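Local coordinates for 6-phosphogluconate dehydrogenase, NAD-binding (Geobacter metallireducens, PDB 3PEF), which binds NADP+ and, as a beta-hydroxyacid dehydrogenase with succinic semialdehyde reductase activity, reduces succinic semialdehyde, probably to gamma-hydroxybutyrate, at residues L9-S14 and A231-H236; N19-G24 and E38-L43; E187-G192 and A201-I206; K266-A271 and F282-R287. The protein carries 2 engineered substitutions. All coordinates share one frame; numbering follows the deposited sequence.

Contact 1 (L9-S14 and A231-H236); sequences LGIMGS and AFPLKH. With NAP (NADP nicotinamide-adenine-dinucleotide phosphate), chain I.
In the cleft between the Rossmann domain and the helical domain, the glycine-rich turn and helix start 9-14 meet segment 231-236 across NADP+, and protein touches protein directly at Ile-11. Its CD1 meets CG of Pro-233 tip to tip at 3.6 Å, while CG2, the branch anti to the backbone N (chi1 of the CG1 branch -68°), turns to the carbonyl of Ala-231. Most of the join is made by the cofactor. From the glycine-rich side the amide of Ile-11 gives a nearly straight bond to O2A of the adenosine-side phosphate, N to O2A 2.8 Å, and Met-12 N reaches O2N of the second phosphate at 2.9 Å. From the other side NE2 of His-236 holds O1A at 2.9 Å, with the oxygen in the ring plane at its edge and N-H...O at 177°. The pyrophosphate is thus gripped by two backbone amides and an imidazole N-H, which should offset part of its negative charge. The carboxamide adds a further bond: N7N donates to Ala-231 O at 2.8 Å. Met-12, bent at chi2 and chi3, lies over one face of the nicotinamide ring, its SD 3.5 Å from C3N, while Phe-232 comes obliquely to the carboxamide from the opposite side. Ser-124 OG and Glu-73 OE1 are further partners of NADP+. Behind the turn, Gly-10 O accepts from Ser-14 N and, on the opposite face of its plane, from Ser-14 OG. Amides at the start of a helix that bind a pyrophosphate, within a Gly-x-Gly-x-x-Gly pattern, are the signature of the Rossmann dinucleotide-binding fold.

Contact 2 (N19-G24 and E38-L43); sequences NLVKAG and EELAAL
Val-21, near the end of helix 11-22, carries most of the contact with helix 38-42 and Leu-43, and its two methyls divide the work. CG2 meets CD2 of the buried Leu-40 at 3.9 Å, the two side chains crossing obliquely. CG1, placed anti to the backbone N (chi1 176°), turns instead to Leu-43, lying 3.5 Å from its carbonyl O and 4.0 Å from its CB. This is the close part of the contact; only van der Waals contact is made here, and no hydrogen bond links the segments.

The other part is looser and faces solvent. Lys-22 bends its chain back so that CE lies 4.2 Å from CD1 of the exposed Leu-43, an aliphatic touch made by the methylenes. Its NZ remains 6.6 Å from OE2 of Glu-39, where a weak attraction between opposite charges is possible, though no bond forms; that carboxylate has its salt bridge with Lys-18. Just beyond, after the regular helical bond from Ala-23 N to Asn-19 O, the helix closes in a Schellman motif: Gly-24, with phi 92°, donates from N to Val-21 O at 3.0 Å. The positive phi suits glycine, and the chain can then turn away toward the next strand.

Helix 11-22, strand 26-30 and helix 38-42 follow one another in the Rossmann domain. Val-27 of that strand packs on Val-21 and Ile-29 on Leu-40, while Ala-17 and Lys-18 continue the helix surface beside Leu-40, so both helices share one side of the parallel part of the sheet.

Contact 3 (E187-G192 and A201-I206); sequences EGLALG and AILDVI
Leu-189 and Ile-202 bring helix 166-194 against helix 199-208, and three apolar touches make up the first shell. CD2 of Leu-189 sits at the junction of two residues: CG2 of Ile-202 lies 3.9 Å from it, the side chains crossing at a slant, and CD1 of Leu-203 lies 3.8 Å from it, with those two side chains roughly at right angles. The other branch of Ile-202 points along a different line. Its CG1 stands anti to the carbonyl carbon (chi1 -60°) and carries CD1 onto the backbone of Gly-192, 3.8 Å from CA. Gly-192, with no side chain, lets the methyl come directly onto its CA.

The segment axes pass 10.9 Å apart and run at 135° to each other, well short of antiparallel. At that separation the side chains of Leu-189 and Ile-202 bridge most of the space, and the nearest CA atoms, those of Leu-189 and Ile-202, are 7.3 Å apart.

In the next shell Ile-223 of helix 214-224 packs on Leu-189, Arg-224 on Leu-203 and Leu-197 on Ile-202. Asp-204 makes a salt bridge to Lys-157 of the second subunit, and Glu-187 hydrogen-bonds Ser-258 OG and Ala-257 N of that subunit, so polar groups flanking the helix pair serve the subunit interface.

With no polar bond between the segments, the fit rests on shape and burial of methyl groups: branched side chains on one helix meet a leucine and a bare glycine on the other.

Contact 4 (K266-A271 and F282-R287); sequences KGARAA and FKTYER. Engineered in segment 282-287: Tyr-285 (natural residue Ile).
The end of helix 256-270 and the C-terminal tail approach most closely at Ala-268 and Thr-284, whose CA atoms are 6.0 Å apart. Segment 266-271 is helical up to Ala-270, with Ala-271 N bonded to Gly-267 O at 3.0 Å. Residues 282-285 have helical backbone angles without the regular bonding, and a single turn is closed by Tyr-285 N on Phe-282 O.

One methyl makes the contact. Thr-284 CG2 lies 3.5 Å from CA of Ala-268 and 3.7 Å from its CB, alongside the helix backbone, and Gly-267, lacking a side chain, presents its carbonyl carbon at 4.3 Å from the same methyl. With chi1 at 68°, OG1 sits between the backbone N and the carbonyl carbon, while the methyl faces the helix; the hydroxyl is hydrogen-bonded to Ile-281 O. OG1 also lies over the centre of the ring of Tyr-285, an engineered residue (Ile in the natural protein).

Around this point, Leu-234 of helix 234-251 packs on Ala-268, Phe-282 lies against Cys-186 and Glu-193 of helix 166-194, and Tyr-285 O accepts a bond from Gln-253 NE2 of the second subunit. The tail thus lies between helix 256-270 and the long helix 166-194.

In the fold
NADP+ is bound at contact 1, where the Rossmann and helical domains meet; contact 2 lies in the Rossmann domain, contacts 3 and 4 in the helical domain. Contact 2 shares helix 11-22 with contact 1 and touches it: Leu-9 of the glycine-rich turn packs on Leu-40, CD2 to CD1 3.9 Å, and the Leu-40 side chain is about 10 Å from the cofactor. On the helical side, contact 1 meets contact 4 through Leu-234 CD1 and Ala-268 CB, 3.5 Å apart. Contact 4 in turn meets contact 3, where the engineered Tyr-285 OH makes a probable hydrogen bond to Glu-187 OE2 at 3.0 Å. Contacts 2 and 3 are farthest apart, their centres about 42 Å from each other.

Contact 1 (L9-S14 and A231-H236)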
loop_
_atom_site.group_PDB
_atom_site.type_symbol
_atom_site.label_atom_id
_atom_site.label_comp_id
_atom_site.label_asym_id
_atom_site.label_seq_id
_atom_site.Cartn_x
_atom_site.Cartn_y
_atom_site.Cartn_z
ATOM N N LEU A 9 10.700 16.833 29.819
ATOM C CA LEU A 9 10.349 15.920 30.893
ATOM C C LEU A 9 9.061 15.177 30.570
ATOM O O LEU A 9 8.149 15.076 31.403
ATOM C CB LEU A 9 10.238 16.677 32.218
ATOM C CG LEU A 9 11.485 17.489 32.609
ATOM C CD1 LEU A 9 11.241 18.295 33.894
ATOM C CD2 LEU A 9 12.694 16.563 32.769
ATOM N N GLY A 10 8.982 14.652 29.357
ATOM C CA GLY A 10 7.829 13.853 28.990
ATOM C C GLY A 10 7.953 12.447 29.548
ATOM O O GLY A 10 8.683 12.204 30.515
ATOM N N ILE A 11 7.238 11.513 28.934
ATOM C CA ILE A 11 7.269 10.122 29.363
ATOM C C ILE A 11 8.692 9.613 29.531
ATOM O O ILE A 11 9.033 9.087 30.588
ATOM C CB ILE A 11 6.495 9.225 28.368
ATOM C CG1 ILE A 11 4.994 9.556 28.456
ATOM C CG2 ILE A 11 6.816 7.741 28.625
ATOM C CD1 ILE A 11 4.122 8.880 27.391
ATOM N N MET A 12 9.525 9.779 28.504
ATOM C CA MET A 12 10.919 9.295 28.556
ATOM C C MET A 12 11.838 10.190 29.399
ATOM O O MET A 12 12.574 9.718 30.278
ATOM C CB MET A 12 11.502 9.142 27.137
ATOM C CG MET A 12 10.693 8.215 26.220
ATOM S SD MET A 12 10.843 6.500 26.777
ATOM C CE MET A 12 12.537 6.155 26.276
ATOM N N GLY A 13 11.807 11.487 29.130
ATOM C CA GLY A 13 12.708 12.410 29.807
ATOM C C GLY A 13 12.560 12.405 31.327
ATOM O O GLY A 13 13.548 12.425 32.047
ATOM N N SER A 14 11.330 12.368 31.827
ATOM C CA SER A 14 11.130 12.449 33.273
ATOM C C SER A 14 11.723 11.203 33.930
ATOM O O SER A 14 12.371 11.279 34.979
ATOM C CB SER A 14 9.640 12.615 33.622
ATOM O OG SER A 14 8.875 11.521 33.147
ATOM N N ALA A 231 2.673 3.905 26.485
ATOM C CA ALA A 231 4.091 3.733 26.806
ATOM C C ALA A 231 4.885 4.437 25.709
ATOM O O ALA A 231 5.749 5.267 25.978
ATOM C CB ALA A 231 4.466 2.253 26.889
ATOM N N PHE A 232 4.566 4.107 24.467
ATOM C CA PHE A 232 5.082 4.865 23.330
ATOM C C PHE A 232 3.889 5.515 22.630
ATOM O O PHE A 232 3.122 4.832 21.954
ATOM C CB PHE A 232 5.866 3.945 22.379
ATOM C CG PHE A 232 6.457 4.663 21.179
ATOM C CD1 PHE A 232 6.606 4.009 19.962
ATOM C CD2 PHE A 232 6.864 5.988 21.273
ATOM C CE1 PHE A 232 7.158 4.661 18.848
ATOM C CE2 PHE A 232 7.424 6.643 20.169
ATOM C CZ PHE A 232 7.564 5.975 18.956
ATOM N N PRO A 233 3.710 6.844 22.807
ATOM C CA PRO A 233 2.524 7.502 22.252
ATOM C C PRO A 233 2.377 7.265 20.749
ATOM O O PRO A 233 3.336 7.388 19.978
ATOM C CB PRO A 233 2.756 8.987 22.575
ATOM C CG PRO A 233 3.546 8.957 23.852
ATOM C CD PRO A 233 4.504 7.763 23.643
ATOM N N LEU A 234 1.165 6.896 20.350
ATOM C CA LEU A 234 0.877 6.578 18.963
ATOM C C LEU A 234 1.246 7.724 18.011
ATOM O O LEU A 234 1.771 7.484 16.926
ATOM C CB LEU A 234 -0.579 6.125 18.793
ATOM C CG LEU A 234 -0.959 5.523 17.433
ATOM C CD1 LEU A 234 -2.109 4.513 17.527
ATOM C CD2 LEU A 234 -1.287 6.630 16.432
ATOM N N LYS A 235 1.009 8.966 18.420
ATOM C CA LYS A 235 1.385 10.094 17.567
ATOM C C LYS A 235 2.891 10.093 17.278
ATOM O O LYS A 235 3.315 10.481 16.185
ATOM C CB LYS A 235 0.958 11.430 18.184
ATOM C CG LYS A 235 1.602 11.733 19.546
ATOM C CD LYS A 235 0.937 12.966 20.213
ATOM C CE LYS A 235 1.632 13.291 21.559
ATOM N NZ LYS A 235 0.966 14.389 22.316
ATOM N N HIS A 236 3.698 9.654 18.251
ATOM C CA HIS A 236 5.152 9.611 18.061
ATOM C C HIS A 236 5.584 8.475 17.140
ATOM O O HIS A 236 6.543 8.634 16.366
ATOM C CB HIS A 236 5.916 9.557 19.394
ATOM C CG HIS A 236 5.654 10.738 20.280
ATOM N ND1 HIS A 236 5.422 12.004 19.782
ATOM C CD2 HIS A 236 5.581 10.845 21.625
ATOM C CE1 HIS A 236 5.209 12.838 20.782
ATOM N NE2 HIS A 236 5.312 12.164 21.914
HETATM P PA NAP I . 6.087 12.846 25.396
HETATM O O1A NAP I . 4.926 13.281 24.588
HETATM O O2A NAP I . 5.754 12.262 26.709
HETATM O O5B NAP I . 7.098 14.070 25.609
HETATM C C5B NAP I . 7.313 15.007 24.588
HETATM C C4B NAP I . 8.186 16.100 25.178
HETATM O O4B NAP I . 8.460 17.045 24.166
HETATM C C3B NAP I . 7.462 16.849 26.292
HETATM O O3B NAP I . 8.454 17.191 27.232
HETATM C C2B NAP I . 6.981 18.101 25.588
HETATM O O2B NAP I . 6.795 19.219 26.418
HETATM C C1B NAP I . 8.152 18.330 24.651
HETATM N N9A NAP I . 7.793 19.261 23.572
HETATM C C8A NAP I . 6.934 19.013 22.529
HETATM N N7A NAP I . 6.864 20.128 21.766
HETATM C C5A NAP I . 7.651 21.075 22.314
HETATM C C6A NAP I . 7.944 22.371 21.922
HETATM N N6A NAP I . 7.387 22.875 20.829
HETATM N N1A NAP I . 8.795 23.125 22.684
HETATM C C2A NAP I . 9.369 22.588 23.824
HETATM N N3A NAP I . 9.081 21.290 24.202
HETATM C C4A NAP I . 8.240 20.547 23.452
HETATM O O3 NAP I . 6.869 11.777 24.515
HETATM P PN NAP I . 8.136 10.889 24.853
HETATM O O1N NAP I . 7.817 9.474 24.605
HETATM O O2N NAP I . 8.726 11.269 26.152
HETATM O O5D NAP I . 9.002 11.467 23.623
HETATM C C5D NAP I . 10.268 12.058 23.746
HETATM C C4D NAP I . 11.101 11.554 22.569
HETATM O O4D NAP I . 11.522 10.224 22.756
HETATM C C3D NAP I . 10.301 11.511 21.283
HETATM O O3D NAP I . 11.199 11.915 20.273
HETATM C C2D NAP I . 9.907 10.050 21.126
HETATM O O2D NAP I . 9.734 9.730 19.773
HETATM C C1D NAP I . 11.146 9.390 21.677
HETATM N N1N NAP I . 11.030 8.009 22.193
HETATM C C2N NAP I . 9.911 7.600 22.858
HETATM C C3N NAP I . 9.837 6.314 23.386
HETATM C C7N NAP I . 8.626 5.887 24.160
HETATM O O7N NAP I . 8.396 4.525 24.258
HETATM N N7N NAP I . 7.774 6.759 24.725
HETATM C C4N NAP I . 10.911 5.428 23.242
HETATM C C5N NAP I . 12.059 5.867 22.587
HETATM C C6N NAP I . 12.118 7.165 22.079
HETATM P P2B NAP I . 5.419 19.424 27.266
HETATM O O1X NAP I . 5.360 20.911 27.587
HETATM O O2X NAP I . 4.266 19.001 26.414
HETATM O O3X NAP I . 5.459 18.583 28.510
#

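Contact 2 (N19-G24 and E38-L43)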
loop_
_atom_site.group_PDB
_atom_site.type_symbol
_atom_site.label_atom_id
_atom_site.label_comp_id
_atom_site.label_asym_id
_atom_site.label_seq_id
_atom_site.Cartn_x
_atom_site.Cartn_y
_atom_site.Cartn_z
ATOM N N ASN A 19 16.407 8.889 37.029
ATOM C CA ASN A 19 17.538 7.968 37.155
ATOM C C ASN A 19 18.848 8.715 37.440
ATOM O O ASN A 19 19.648 8.286 38.268
ATOM C CB ASN A 19 17.631 7.040 35.931
ATOM C CG ASN A 19 16.616 5.899 35.995
ATOM O OD1 ASN A 19 16.127 5.572 37.072
ATOM N ND2 ASN A 19 16.294 5.295 34.845
ATOM N N LEU A 20 19.056 9.854 36.787
ATOM C CA LEU A 20 20.223 10.669 37.099
ATOM C C LEU A 20 20.114 11.191 38.533
ATOM O O LEU A 20 21.072 11.141 39.293
ATOM C CB LEU A 20 20.375 11.834 36.107
ATOM C CG LEU A 20 20.622 11.485 34.632
ATOM C CD1 LEU A 20 20.677 12.746 33.764
ATOM C CD2 LEU A 20 21.896 10.670 34.458
ATOM N N VAL A 21 18.941 11.683 38.910
ATOM C CA VAL A 21 18.741 12.136 40.284
ATOM C C VAL A 21 18.894 10.989 41.308
ATOM O O VAL A 21 19.560 11.149 42.333
ATOM C CB VAL A 21 17.392 12.871 40.469
ATOM C CG1 VAL A 21 17.190 13.233 41.944
ATOM C CG2 VAL A 21 17.350 14.128 39.587
ATOM N N LYS A 22 18.293 9.835 41.034
ATOM C CA LYS A 22 18.450 8.695 41.944
ATOM C C LYS A 22 19.915 8.273 42.085
ATOM O O LYS A 22 20.316 7.748 43.117
ATOM C CB LYS A 22 17.614 7.492 41.490
ATOM C CG LYS A 22 16.404 7.191 42.376
ATOM C CD LYS A 22 15.393 8.333 42.397
ATOM C CE LYS A 22 14.127 7.983 41.612
ATOM N NZ LYS A 22 13.301 6.933 42.276
ATOM N N ALA A 23 20.701 8.496 41.038
ATOM C CA ALA A 23 22.107 8.094 41.020
ATOM C C ALA A 23 22.993 9.081 41.755
ATOM O O ALA A 23 24.214 8.918 41.798
ATOM C CB ALA A 23 22.596 7.941 39.584
ATOM N N GLY A 24 22.393 10.132 42.297
ATOM C CA GLY A 24 23.149 11.075 43.104
ATOM C C GLY A 24 23.711 12.242 42.312
ATOM O O GLY A 24 24.461 13.046 42.854
ATOM N N GLU A 38 7.740 18.953 38.798
ATOM C CA GLU A 38 7.451 18.985 40.237
ATOM C C GLU A 38 7.982 17.768 40.999
ATOM O O GLU A 38 8.504 17.904 42.108
ATOM C CB GLU A 38 5.947 19.185 40.498
ATOM C CG GLU A 38 5.447 20.536 40.006
ATOM C CD GLU A 38 3.927 20.659 39.966
ATOM O OE1 GLU A 38 3.230 19.785 40.520
ATOM O OE2 GLU A 38 3.434 21.645 39.385
ATOM N N GLU A 39 7.861 16.583 40.409
ATOM C CA GLU A 39 8.271 15.373 41.106
ATOM C C GLU A 39 9.787 15.358 41.248
ATOM O O GLU A 39 10.330 15.077 42.316
ATOM C CB GLU A 39 7.786 14.133 40.362
ATOM C CG GLU A 39 8.159 12.830 41.040
ATOM C CD GLU A 39 7.579 11.611 40.329
ATOM O OE1 GLU A 39 6.715 11.789 39.441
ATOM O OE2 GLU A 39 7.985 10.476 40.665
ATOM N N LEU A 40 10.481 15.690 40.172
ATOM C CA LEU A 40 11.934 15.801 40.246
ATOM C C LEU A 40 12.368 16.905 41.213
ATOM O O LEU A 40 13.330 16.734 41.957
ATOM C CB LEU A 40 12.525 16.054 38.870
ATOM C CG LEU A 40 12.531 14.847 37.939
ATOM C CD1 LEU A 40 12.507 15.341 36.512
ATOM C CD2 LEU A 40 13.750 13.981 38.206
ATOM N N ALA A 41 11.671 18.039 41.199
ATOM C CA ALA A 41 12.036 19.134 42.098
ATOM C C ALA A 41 12.024 18.676 43.562
ATOM O O ALA A 41 12.923 19.008 44.332
ATOM C CB ALA A 41 11.114 20.324 41.903
ATOM N N ALA A 42 11.008 17.909 43.942
ATOM C CA ALA A 42 10.909 17.457 45.321
ATOM C C ALA A 42 11.988 16.431 45.587
ATOM O O ALA A 42 12.330 16.168 46.729
ATOM C CB ALA A 42 9.538 16.872 45.606
ATOM N N LEU A 43 12.531 15.846 44.529
ATOM C CA LEU A 43 13.607 14.873 44.699
ATOM C C LEU A 43 14.974 15.545 44.775
ATOM O O LEU A 43 15.997 14.865 44.825
ATOM C CB LEU A 43 13.591 13.831 43.583
ATOM C CG LEU A 43 12.599 12.678 43.720
ATOM C CD1 LEU A 43 12.597 11.855 42.451
ATOM C CD2 LEU A 43 12.929 11.809 44.929
#

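Contact 3 (E187-G192 and A201-I206)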
loop_
_atom_site.group_PDB
_atom_site.type_symbol
_atom_site.label_atom_id
_atom_site.label_comp_id
_atom_site.label_asym_id
_atom_site.label_seq_id
_atom_site.Cartn_x
_atom_site.Cartn_y
_atom_site.Cartn_z
ATOM N N GLU A 187 -3.054 -6.588 12.321
ATOM C CA GLU A 187 -3.841 -7.142 11.236
ATOM C C GLU A 187 -4.063 -8.635 11.463
ATOM O O GLU A 187 -5.136 -9.143 11.194
ATOM C CB GLU A 187 -3.182 -6.880 9.871
ATOM C CG GLU A 187 -3.466 -5.500 9.338
ATOM C CD GLU A 187 -2.925 -5.259 7.938
ATOM O OE1 GLU A 187 -2.458 -6.223 7.281
ATOM O OE2 GLU A 187 -2.976 -4.086 7.495
ATOM N N GLY A 188 -3.048 -9.334 11.966
ATOM C CA GLY A 188 -3.169 -10.760 12.226
ATOM C C GLY A 188 -4.114 -11.117 13.368
ATOM O O GLY A 188 -4.933 -12.030 13.265
ATOM N N LEU A 189 -4.010 -10.395 14.471
ATOM C CA LEU A 189 -4.942 -10.609 15.573
ATOM C C LEU A 189 -6.376 -10.286 15.180
ATOM O O LEU A 189 -7.317 -10.948 15.624
ATOM C CB LEU A 189 -4.556 -9.744 16.756
ATOM C CG LEU A 189 -3.251 -10.145 17.431
ATOM C CD1 LEU A 189 -2.826 -9.062 18.423
ATOM C CD2 LEU A 189 -3.434 -11.510 18.117
ATOM N N ALA A 190 -6.552 -9.260 14.355
ATOM C CA ALA A 190 -7.899 -8.829 14.004
ATOM C C ALA A 190 -8.490 -9.815 13.012
ATOM O O ALA A 190 -9.665 -10.164 13.096
ATOM C CB ALA A 190 -7.900 -7.409 13.444
ATOM N N LEU A 191 -7.667 -10.266 12.072
ATOM C CA LEU A 191 -8.098 -11.285 11.117
ATOM C C LEU A 191 -8.488 -12.566 11.860
ATOM O O LEU A 191 -9.539 -13.145 11.610
ATOM C CB LEU A 191 -6.974 -11.590 10.116
ATOM C CG LEU A 191 -7.231 -12.682 9.060
ATOM C CD1 LEU A 191 -8.399 -12.331 8.118
ATOM C CD2 LEU A 191 -5.963 -12.939 8.245
ATOM N N GLY A 192 -7.620 -13.013 12.766
ATOM C CA GLY A 192 -7.887 -14.208 13.548
ATOM C C GLY A 192 -9.196 -14.117 14.319
ATOM O O GLY A 192 -10.008 -15.051 14.307
ATOM N N ALA A 201 -5.056 -18.252 21.809
ATOM C CA ALA A 201 -4.511 -19.344 21.013
ATOM C C ALA A 201 -3.518 -18.791 19.982
ATOM O O ALA A 201 -2.431 -19.333 19.783
ATOM C CB ALA A 201 -5.641 -20.096 20.325
ATOM N N ILE A 202 -3.899 -17.695 19.333
ATOM C CA ILE A 202 -3.010 -17.045 18.379
ATOM C C ILE A 202 -1.712 -16.591 19.028
ATOM O O ILE A 202 -0.629 -16.825 18.485
ATOM C CB ILE A 202 -3.692 -15.850 17.711
ATOM C CG1 ILE A 202 -4.936 -16.337 16.957
ATOM C CG2 ILE A 202 -2.699 -15.121 16.786
ATOM C CD1 ILE A 202 -5.874 -15.252 16.554
ATOM N N LEU A 203 -1.834 -15.948 20.187
ATOM C CA LEU A 203 -0.692 -15.468 20.970
ATOM C C LEU A 203 0.248 -16.612 21.336
ATOM O O LEU A 203 1.479 -16.505 21.222
ATOM C CB LEU A 203 -1.196 -14.797 22.251
ATOM C CG LEU A 203 -1.126 -13.269 22.372
ATOM C CD1 LEU A 203 -1.185 -12.584 21.029
ATOM C CD2 LEU A 203 -2.205 -12.730 23.325
ATOM N N ASP A 204 -0.351 -17.711 21.783
ATOM C CA ASP A 204 0.389 -18.893 22.204
ATOM C C ASP A 204 1.144 -19.577 21.050
ATOM O O ASP A 204 2.259 -20.053 21.241
ATOM C CB ASP A 204 -0.573 -19.877 22.868
ATOM C CG ASP A 204 0.123 -21.126 23.366
ATOM O OD1 ASP A 204 -0.166 -22.220 22.833
ATOM O OD2 ASP A 204 0.962 -21.013 24.287
ATOM N N VAL A 205 0.540 -19.628 19.864
ATOM C CA VAL A 205 1.214 -20.187 18.686
ATOM C C VAL A 205 2.351 -19.284 18.203
ATOM O O VAL A 205 3.426 -19.763 17.835
ATOM C CB VAL A 205 0.225 -20.445 17.499
ATOM C CG1 VAL A 205 0.981 -20.819 16.241
ATOM C CG2 VAL A 205 -0.756 -21.536 17.842
ATOM N N ILE A 206 2.123 -17.975 18.198
ATOM C CA ILE A 206 3.185 -17.054 17.807
ATOM C C ILE A 206 4.364 -17.108 18.787
ATOM O O ILE A 206 5.534 -17.152 18.384
ATOM C CB ILE A 206 2.656 -15.624 17.668
ATOM C CG1 ILE A 206 1.769 -15.534 16.420
ATOM C CG2 ILE A 206 3.805 -14.639 17.574
ATOM C CD1 ILE A 206 1.038 -14.243 16.296
#

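Contact 4 (K266-A271 and F282-R287)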
loop_
_atom_site.group_PDB
_atom_site.type_symbol
_atom_site.label_atom_id
_atom_site.label_comp_id
_atom_site.label_asym_id
_atom_site.label_seq_id
_atom_site.Cartn_x
_atom_site.Cartn_y
_atom_site.Cartn_z
ATOM N N LYS A 266 -1.612 6.989 10.697
ATOM C CA LYS A 266 -2.334 8.252 10.514
ATOM C C LYS A 266 -3.821 8.045 10.737
ATOM O O LYS A 266 -4.508 8.914 11.291
ATOM C CB LYS A 266 -2.111 8.837 9.114
ATOM C CG LYS A 266 -0.744 9.486 8.868
ATOM C CD LYS A 266 -0.605 9.899 7.387
ATOM C CE LYS A 266 0.802 10.396 7.066
ATOM N NZ LYS A 266 0.965 10.815 5.614
ATOM N N GLY A 267 -4.320 6.899 10.288
ATOM C CA GLY A 267 -5.725 6.581 10.459
ATOM C C GLY A 267 -6.052 6.482 11.938
ATOM O O GLY A 267 -7.078 6.997 12.407
ATOM N N ALA A 268 -5.177 5.819 12.683
ATOM C CA ALA A 268 -5.348 5.733 14.123
ATOM C C ALA A 268 -5.330 7.113 14.785
ATOM O O ALA A 268 -6.085 7.350 15.724
ATOM C CB ALA A 268 -4.302 4.802 14.757
ATOM N N ARG A 269 -4.483 8.029 14.319
ATOM C CA ARG A 269 -4.499 9.384 14.894
ATOM C C ARG A 269 -5.824 10.056 14.629
ATOM O O ARG A 269 -6.340 10.776 15.485
ATOM C CB ARG A 269 -3.399 10.277 14.320
ATOM C CG ARG A 269 -2.014 9.880 14.718
ATOM C CD ARG A 269 -1.025 10.907 14.254
ATOM N NE ARG A 269 -1.077 12.111 15.076
ATOM C CZ ARG A 269 -0.194 13.100 14.981
ATOM N NH1 ARG A 269 0.804 13.012 14.107
ATOM N NH2 ARG A 269 -0.290 14.164 15.761
ATOM N N ALA A 270 -6.351 9.833 13.425
ATOM C CA ALA A 270 -7.591 10.462 13.002
ATOM C C ALA A 270 -8.772 9.922 13.790
ATOM O O ALA A 270 -9.748 10.641 13.995
ATOM C CB ALA A 270 -7.816 10.300 11.479
ATOM N N ALA A 271 -8.683 8.671 14.244
ATOM C CA ALA A 271 -9.740 8.098 15.083
ATOM C C ALA A 271 -9.614 8.530 16.550
ATOM O O ALA A 271 -10.411 8.118 17.398
ATOM C CB ALA A 271 -9.779 6.590 14.962
ATOM N N PHE A 282 -4.484 -1.191 16.735
ATOM C CA PHE A 282 -5.382 -2.347 16.677
ATOM C C PHE A 282 -6.862 -1.969 16.594
ATOM O O PHE A 282 -7.660 -2.680 15.976
ATOM C CB PHE A 282 -5.189 -3.252 17.894
ATOM C CG PHE A 282 -6.171 -4.395 17.958
ATOM C CD1 PHE A 282 -5.956 -5.561 17.222
ATOM C CD2 PHE A 282 -7.304 -4.314 18.757
ATOM C CE1 PHE A 282 -6.857 -6.629 17.282
ATOM C CE2 PHE A 282 -8.211 -5.377 18.824
ATOM C CZ PHE A 282 -7.987 -6.536 18.085
ATOM N N LYS A 283 -7.231 -0.866 17.238
ATOM C CA LYS A 283 -8.639 -0.473 17.329
ATOM C C LYS A 283 -9.215 0.039 16.014
ATOM O O LYS A 283 -10.430 0.059 15.831
ATOM C CB LYS A 283 -8.859 0.543 18.463
ATOM C CG LYS A 283 -8.774 -0.087 19.839
ATOM C CD LYS A 283 -9.249 0.868 20.935
ATOM C CE LYS A 283 -8.235 1.970 21.218
ATOM N NZ LYS A 283 -8.826 3.024 22.094
ATOM N N THR A 284 -8.344 0.445 15.094
ATOM C CA THR A 284 -8.791 0.828 13.764
ATOM C C THR A 284 -9.103 -0.412 12.920
ATOM O O THR A 284 -9.740 -0.305 11.873
ATOM C CB THR A 284 -7.715 1.647 13.029
ATOM O OG1 THR A 284 -6.591 0.804 12.740
ATOM C CG2 THR A 284 -7.254 2.815 13.878
ATOM N N TYR A 285 -8.644 -1.582 13.361
ATOM C CA TYR A 285 -8.823 -2.811 12.575
ATOM C C TYR A 285 -10.110 -3.552 12.919
ATOM O O TYR A 285 -10.455 -4.545 12.273
ATOM C CB TYR A 285 -7.637 -3.762 12.740
ATOM C CG TYR A 285 -6.389 -3.357 11.989
ATOM C CD1 TYR A 285 -6.437 -3.052 10.632
ATOM C CD2 TYR A 285 -5.161 -3.296 12.631
ATOM C CE1 TYR A 285 -5.291 -2.684 9.940
ATOM C CE2 TYR A 285 -4.012 -2.935 11.955
ATOM C CZ TYR A 285 -4.079 -2.627 10.609
ATOM O OH TYR A 285 -2.925 -2.270 9.933
ATOM N N GLU A 286 -10.821 -3.074 13.932
ATOM C CA GLU A 286 -12.031 -3.756 14.366
ATOM C C GLU A 286 -13.161 -2.806 14.793
ATOM O O GLU A 286 -13.619 -2.841 15.940
ATOM C CB GLU A 286 -11.693 -4.734 15.488
ATOM C CG GLU A 286 -10.972 -4.092 16.645
ATOM C CD GLU A 286 -11.450 -4.631 17.974
ATOM O OE1 GLU A 286 -11.615 -3.822 18.915
ATOM O OE2 GLU A 286 -11.675 -5.859 18.068
ATOM N N ARG A 287 -13.493 -1.831 13.887
ATOM C CA ARG A 287 -14.551 -0.827 14.047
ATOM C C ARG A 287 -14.310 0.080 15.251
ATOM O O ARG A 287 -13.332 0.830 15.290
ATOM C CB ARG A 287 -15.913 -1.511 14.177
ATOM C CG ARG A 287 -16.318 -2.325 12.959
ATOM C CD ARG A 287 -16.515 -1.498 11.698
ATOM N NE ARG A 287 -17.572 -0.504 11.854
ATOM C CZ ARG A 287 -18.865 -0.763 11.718
ATOM N NH1 ARG A 287 -19.270 -1.993 11.426
ATOM N NH2 ARG A 287 -19.759 0.204 11.877
#